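Local coordinates for protein alpha-galactosidase (Umbelopsis vinacea, PDB 3A5V) that probably hydrolyses terminal alpha-linked galactose residues from oligosaccharides and other galactosides, as a tetrameric glycoside hydrolase of family 27, at residues S187-C201 / A211-K223. Residues are numbered along the deposited sequence; the frame is centred on the assembly and turned at random.
Sequences SGDVYDNFNRPDPAC and AGFRCSVMNIINK
Cys201 and Cys215 are joined by a disulfide whose SG atoms lie 2.0 Å apart, a covalent cross-link in the dense half of a contact between a loop, 187-201, and the segment 211-223, which runs from loop into helix. Beside it Lys223 NZ donates to Asn219 OD1, in the carbonyl plane and on a lone pair, 2.7 Å away. Next to the disulfide the backbones of Val190 and Cys215 form a single beta bridge: Cys215 N donates to Asp189 O (2.9 Å), and Tyr191 N donates back to Cys215 O. Ile220 CD1 presses unusually tightly on Val190 CB, at 3.4 Å. Arg214 CB sits over a face of the Tyr191 ring, 4.0 Å from its centroid and only 6° off the normal, a CH-pi contact; Tyr191 CG stands between its own backbone N and carbonyl carbon (chi1 71°), which turns the ring across Arg214. At the helix start, Asn193 O and Phe194 O accept from Val217 N and Met218 N, while Ser216, at the N-cap, accepts from Asn219 N through OG. The outer side is looser and wetter: Asp198 OD1 and Arg214 NH1, 5.0 Å apart, are bridged by a water, and Tyr347 of the second subunit bonds Asp198 OD2 and makes a cation-pi contact with Arg214. The arrangement is a disulfide-braced beta-to-alpha loop of a TIM barrel, linking strand 183-185 to N-capped helix 217-227.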
loop_
_atom_site.group_PDB
_atom_site.type_symbol
_atom_site.label_atom_id
_atom_site.label_comp_id
_atom_site.label_asym_id
_atom_site.label_seq_id
_atom_site.Cartn_x
_atom_site.Cartn_y
_atom_site.Cartn_z
ATOM N N SER A 187 6.298 1.753 -16.432
ATOM C CA SER A 187 7.348 2.111 -15.475
ATOM C C SER A 187 7.773 3.561 -15.665
ATOM O O SER A 187 7.414 4.192 -16.661
ATOM C CB SER A 187 8.558 1.164 -15.686
ATOM O OG SER A 187 9.248 1.539 -16.858
ATOM N N GLY A 188 8.548 4.081 -14.711
ATOM C CA GLY A 188 9.304 5.313 -14.921
ATOM C C GLY A 188 10.249 5.214 -16.123
ATOM O O GLY A 188 10.548 4.110 -16.609
ATOM N N ASP A 189 10.704 6.370 -16.614
ATOM C CA ASP A 189 11.427 6.436 -17.891
ATOM C C ASP A 189 12.736 5.659 -17.829
ATOM O O ASP A 189 13.462 5.717 -16.837
ATOM C CB ASP A 189 11.778 7.883 -18.286
ATOM C CG ASP A 189 10.588 8.828 -18.287
ATOM O OD1 ASP A 189 9.415 8.420 -18.094
ATOM O OD2 ASP A 189 10.852 10.030 -18.486
ATOM N N VAL A 190 13.049 4.974 -18.925
ATOM C CA VAL A 190 14.356 4.363 -19.101
ATOM C C VAL A 190 15.397 5.474 -19.250
ATOM O O VAL A 190 15.066 6.599 -19.607
ATOM C CB VAL A 190 14.358 3.383 -20.337
ATOM C CG1 VAL A 190 14.303 4.161 -21.699
ATOM C CG2 VAL A 190 15.543 2.425 -20.273
ATOM N N TYR A 191 16.643 5.173 -18.901
ATOM C CA TYR A 191 17.765 5.997 -19.316
ATOM C C TYR A 191 18.855 5.139 -19.938
ATOM O O TYR A 191 18.766 3.896 -19.919
ATOM C CB TYR A 191 18.311 6.886 -18.194
ATOM C CG TYR A 191 19.070 6.228 -17.055
ATOM C CD1 TYR A 191 18.598 5.079 -16.406
ATOM C CD2 TYR A 191 20.242 6.828 -16.569
ATOM C CE1 TYR A 191 19.308 4.520 -15.298
ATOM C CE2 TYR A 191 20.937 6.305 -15.501
ATOM C CZ TYR A 191 20.473 5.151 -14.867
ATOM O OH TYR A 191 21.205 4.671 -13.807
ATOM N N ASP A 192 19.877 5.799 -20.487
ATOM C CA ASP A 192 20.879 5.115 -21.310
ATOM C C ASP A 192 21.884 4.406 -20.411
ATOM O O ASP A 192 23.075 4.765 -20.369
ATOM C CB ASP A 192 21.567 6.135 -22.234
ATOM C CG ASP A 192 22.386 5.485 -23.334
ATOM O OD1 ASP A 192 22.283 4.254 -23.548
ATOM O OD2 ASP A 192 23.150 6.227 -23.984
ATOM N N ASN A 193 21.402 3.405 -19.679
ATOM C CA ASN A 193 22.213 2.719 -18.689
ATOM C C ASN A 193 21.685 1.315 -18.399
ATOM O O ASN A 193 20.477 1.130 -18.171
ATOM C CB ASN A 193 22.247 3.550 -17.402
ATOM C CG ASN A 193 23.329 3.093 -16.446
ATOM O OD1 ASN A 193 23.286 1.969 -15.949
ATOM N ND2 ASN A 193 24.308 3.973 -16.177
ATOM N N PHE A 194 22.574 0.321 -18.384
ATOM C CA PHE A 194 22.101 -1.076 -18.331
ATOM C C PHE A 194 21.525 -1.516 -16.987
ATOM O O PHE A 194 20.499 -2.209 -16.953
ATOM C CB PHE A 194 23.176 -2.083 -18.795
ATOM C CG PHE A 194 22.671 -3.519 -18.855
ATOM C CD1 PHE A 194 21.844 -3.938 -19.903
ATOM C CD2 PHE A 194 22.993 -4.426 -17.843
ATOM C CE1 PHE A 194 21.352 -5.254 -19.958
ATOM C CE2 PHE A 194 22.526 -5.748 -17.881
ATOM C CZ PHE A 194 21.702 -6.167 -18.950
ATOM N N ASN A 195 22.173 -1.145 -15.876
ATOM C CA ASN A 195 21.731 -1.666 -14.580
ATOM C C ASN A 195 21.960 -0.771 -13.343
ATOM O O ASN A 195 21.708 -1.192 -12.210
ATOM C CB ASN A 195 22.307 -3.075 -14.359
ATOM C CG ASN A 195 23.825 -3.065 -14.194
ATOM O OD1 ASN A 195 24.446 -2.001 -14.067
ATOM N ND2 ASN A 195 24.420 -4.245 -14.166
ATOM N N ARG A 196 22.418 0.465 -13.546
ATOM C CA ARG A 196 22.664 1.351 -12.400
ATOM C C ARG A 196 21.346 1.784 -11.726
ATOM O O ARG A 196 20.474 2.408 -12.381
ATOM C CB ARG A 196 23.483 2.580 -12.822
ATOM C CG ARG A 196 23.772 3.564 -11.670
ATOM C CD ARG A 196 24.421 4.870 -12.155
ATOM N NE ARG A 196 24.276 5.920 -11.120
ATOM C CZ ARG A 196 23.224 6.723 -11.007
ATOM N NH1 ARG A 196 22.200 6.653 -11.877
ATOM N NH2 ARG A 196 23.191 7.606 -10.023
ATOM N N PRO A 197 21.209 1.510 -10.410
ATOM C CA PRO A 197 20.007 1.975 -9.719
ATOM C C PRO A 197 20.081 3.495 -9.514
ATOM O O PRO A 197 21.174 4.075 -9.513
ATOM C CB PRO A 197 20.080 1.259 -8.367
ATOM C CG PRO A 197 21.582 1.098 -8.125
ATOM C CD PRO A 197 22.158 0.831 -9.494
ATOM N N ASP A 198 18.938 4.134 -9.313
ATOM C CA ASP A 198 18.936 5.590 -9.166
ATOM C C ASP A 198 17.840 6.001 -8.187
ATOM O O ASP A 198 16.756 5.394 -8.200
ATOM C CB ASP A 198 18.686 6.237 -10.543
ATOM C CG ASP A 198 18.941 7.720 -10.539
ATOM O OD1 ASP A 198 18.013 8.501 -10.200
ATOM O OD2 ASP A 198 20.085 8.116 -10.853
ATOM N N PRO A 199 18.100 7.026 -7.337
ATOM C CA PRO A 199 17.087 7.369 -6.328
ATOM C C PRO A 199 15.814 7.967 -6.935
ATOM O O PRO A 199 14.764 7.960 -6.278
ATOM C CB PRO A 199 17.822 8.402 -5.432
ATOM C CG PRO A 199 18.796 9.069 -6.400
ATOM C CD PRO A 199 19.310 7.853 -7.176
ATOM N N ALA A 200 15.898 8.456 -8.174
ATOM C CA ALA A 200 14.708 8.963 -8.891
ATOM C C ALA A 200 13.834 7.830 -9.447
ATOM O O ALA A 200 12.717 8.073 -9.891
ATOM C CB ALA A 200 15.106 9.958 -10.013
ATOM N N CYS A 201 14.358 6.601 -9.429
ATOM C CA CYS A 201 13.584 5.404 -9.812
ATOM C C CYS A 201 13.575 4.407 -8.630
ATOM O O CYS A 201 14.223 3.339 -8.694
ATOM C CB CYS A 201 14.154 4.768 -11.085
ATOM S SG CYS A 201 13.211 3.314 -11.684
ATOM N N ALA A 211 6.821 6.559 -9.938
ATOM C CA ALA A 211 7.482 5.887 -11.058
ATOM C C ALA A 211 8.823 6.531 -11.398
ATOM O O ALA A 211 9.810 5.834 -11.664
ATOM C CB ALA A 211 6.564 5.888 -12.278
ATOM N N GLY A 212 8.853 7.858 -11.379
ATOM C CA GLY A 212 10.094 8.604 -11.577
ATOM C C GLY A 212 10.722 8.428 -12.959
ATOM O O GLY A 212 10.026 8.245 -13.966
ATOM N N PHE A 213 12.044 8.489 -13.002
ATOM C CA PHE A 213 12.805 8.329 -14.248
ATOM C C PHE A 213 14.213 7.843 -13.900
ATOM O O PHE A 213 14.471 7.524 -12.738
ATOM C CB PHE A 213 12.757 9.616 -15.117
ATOM C CG PHE A 213 13.648 10.772 -14.628
ATOM C CD1 PHE A 213 13.668 11.178 -13.292
ATOM C CD2 PHE A 213 14.439 11.484 -15.560
ATOM C CE1 PHE A 213 14.485 12.261 -12.862
ATOM C CE2 PHE A 213 15.257 12.560 -15.154
ATOM C CZ PHE A 213 15.264 12.955 -13.792
ATOM N N ARG A 214 15.110 7.764 -14.883
ATOM C CA ARG A 214 16.419 7.118 -14.654
ATOM C C ARG A 214 16.257 5.667 -14.130
ATOM O O ARG A 214 16.976 5.227 -13.217
ATOM C CB ARG A 214 17.314 7.985 -13.740
ATOM C CG ARG A 214 17.635 9.336 -14.416
ATOM C CD ARG A 214 18.061 10.446 -13.430
ATOM N NE ARG A 214 18.431 11.675 -14.160
ATOM C CZ ARG A 214 18.553 12.882 -13.600
ATOM N NH1 ARG A 214 18.313 13.054 -12.303
ATOM N NH2 ARG A 214 18.875 13.930 -14.356
ATOM N N CYS A 215 15.311 4.936 -14.725
ATOM C CA CYS A 215 15.170 3.492 -14.491
ATOM C C CYS A 215 16.045 2.730 -15.486
ATOM O O CYS A 215 15.884 2.881 -16.688
ATOM C CB CYS A 215 13.705 3.041 -14.647
ATOM S SG CYS A 215 12.542 3.881 -13.528
ATOM N N SER A 216 16.949 1.890 -14.974
ATOM C CA SER A 216 17.837 1.113 -15.825
ATOM C C SER A 216 17.068 0.074 -16.661
ATOM O O SER A 216 15.898 -0.260 -16.378
ATOM C CB SER A 216 18.922 0.427 -14.976
ATOM O OG SER A 216 18.373 -0.685 -14.278
ATOM N N VAL A 217 17.723 -0.422 -17.710
ATOM C CA VAL A 217 17.169 -1.526 -18.508
ATOM C C VAL A 217 16.715 -2.699 -17.605
ATOM O O VAL A 217 15.562 -3.157 -17.704
ATOM C CB VAL A 217 18.202 -1.983 -19.590
ATOM C CG1 VAL A 217 17.760 -3.274 -20.310
ATOM C CG2 VAL A 217 18.411 -0.844 -20.597
ATOM N N MET A 218 17.600 -3.144 -16.706
ATOM C CA MET A 218 17.306 -4.275 -15.820
ATOM C C MET A 218 16.157 -3.972 -14.837
ATOM O O MET A 218 15.309 -4.835 -14.559
ATOM C CB MET A 218 18.571 -4.739 -15.066
ATOM C CG MET A 218 19.607 -5.469 -15.960
ATOM S SD MET A 218 18.919 -6.911 -16.832
ATOM C CE MET A 218 18.313 -7.901 -15.462
ATOM N N ASN A 219 16.120 -2.742 -14.334
ATOM C CA ASN A 219 15.004 -2.302 -13.480
ATOM C C ASN A 219 13.666 -2.475 -14.212
ATOM O O ASN A 219 12.703 -3.041 -13.673
ATOM C CB ASN A 219 15.218 -0.834 -13.025
ATOM C CG ASN A 219 14.032 -0.276 -12.239
ATOM O OD1 ASN A 219 12.998 0.099 -12.823
ATOM N ND2 ASN A 219 14.177 -0.199 -10.907
ATOM N N ILE A 220 13.607 -1.983 -15.451
ATOM C CA ILE A 220 12.383 -2.088 -16.232
ATOM C C ILE A 220 12.022 -3.540 -16.557
ATOM O O ILE A 220 10.855 -3.909 -16.452
ATOM C CB ILE A 220 12.442 -1.198 -17.509
ATOM C CG1 ILE A 220 12.349 0.272 -17.088
ATOM C CG2 ILE A 220 11.300 -1.538 -18.498
ATOM C CD1 ILE A 220 12.827 1.222 -18.171
ATOM N N ILE A 221 13.013 -4.362 -16.919
ATOM C CA ILE A 221 12.730 -5.779 -17.204
ATOM C C ILE A 221 12.054 -6.469 -15.997
ATOM O O ILE A 221 11.101 -7.228 -16.170
ATOM C CB ILE A 221 14.000 -6.575 -17.627
ATOM C CG1 ILE A 221 14.511 -6.063 -18.988
ATOM C CG2 ILE A 221 13.688 -8.101 -17.682
ATOM C CD1 ILE A 221 15.879 -6.558 -19.371
ATOM N N ASN A 222 12.555 -6.206 -14.783
ATOM C CA ASN A 222 12.007 -6.866 -13.596
ATOM C C ASN A 222 10.569 -6.440 -13.300
ATOM O O ASN A 222 9.788 -7.200 -12.719
ATOM C CB ASN A 222 12.952 -6.691 -12.385
ATOM C CG ASN A 222 14.282 -7.441 -12.568
ATOM O OD1 ASN A 222 14.321 -8.530 -13.156
ATOM N ND2 ASN A 222 15.383 -6.852 -12.076
ATOM N N LYS A 223 10.199 -5.243 -13.740
ATOM C CA LYS A 223 8.790 -4.788 -13.670
ATOM C C LYS A 223 7.917 -5.393 -14.761
ATOM O O LYS A 223 6.785 -5.818 -14.510
ATOM C CB LYS A 223 8.707 -3.249 -13.743
ATOM C CG LYS A 223 9.317 -2.568 -12.513
ATOM C CD LYS A 223 9.608 -1.077 -12.750
ATOM C CE LYS A 223 10.072 -0.440 -11.431
ATOM N NZ LYS A 223 10.704 0.921 -11.631
HETATM O O HOH W 1 8.900 2.864 -12.135
HETATM O O HOH W 2 15.140 8.687 -17.654
HETATM O O HOH W 3 18.842 -0.737 -11.726
HETATM O O HOH W 4 17.753 2.823 -12.284
HETATM O O HOH W 5 18.441 11.143 -10.008
#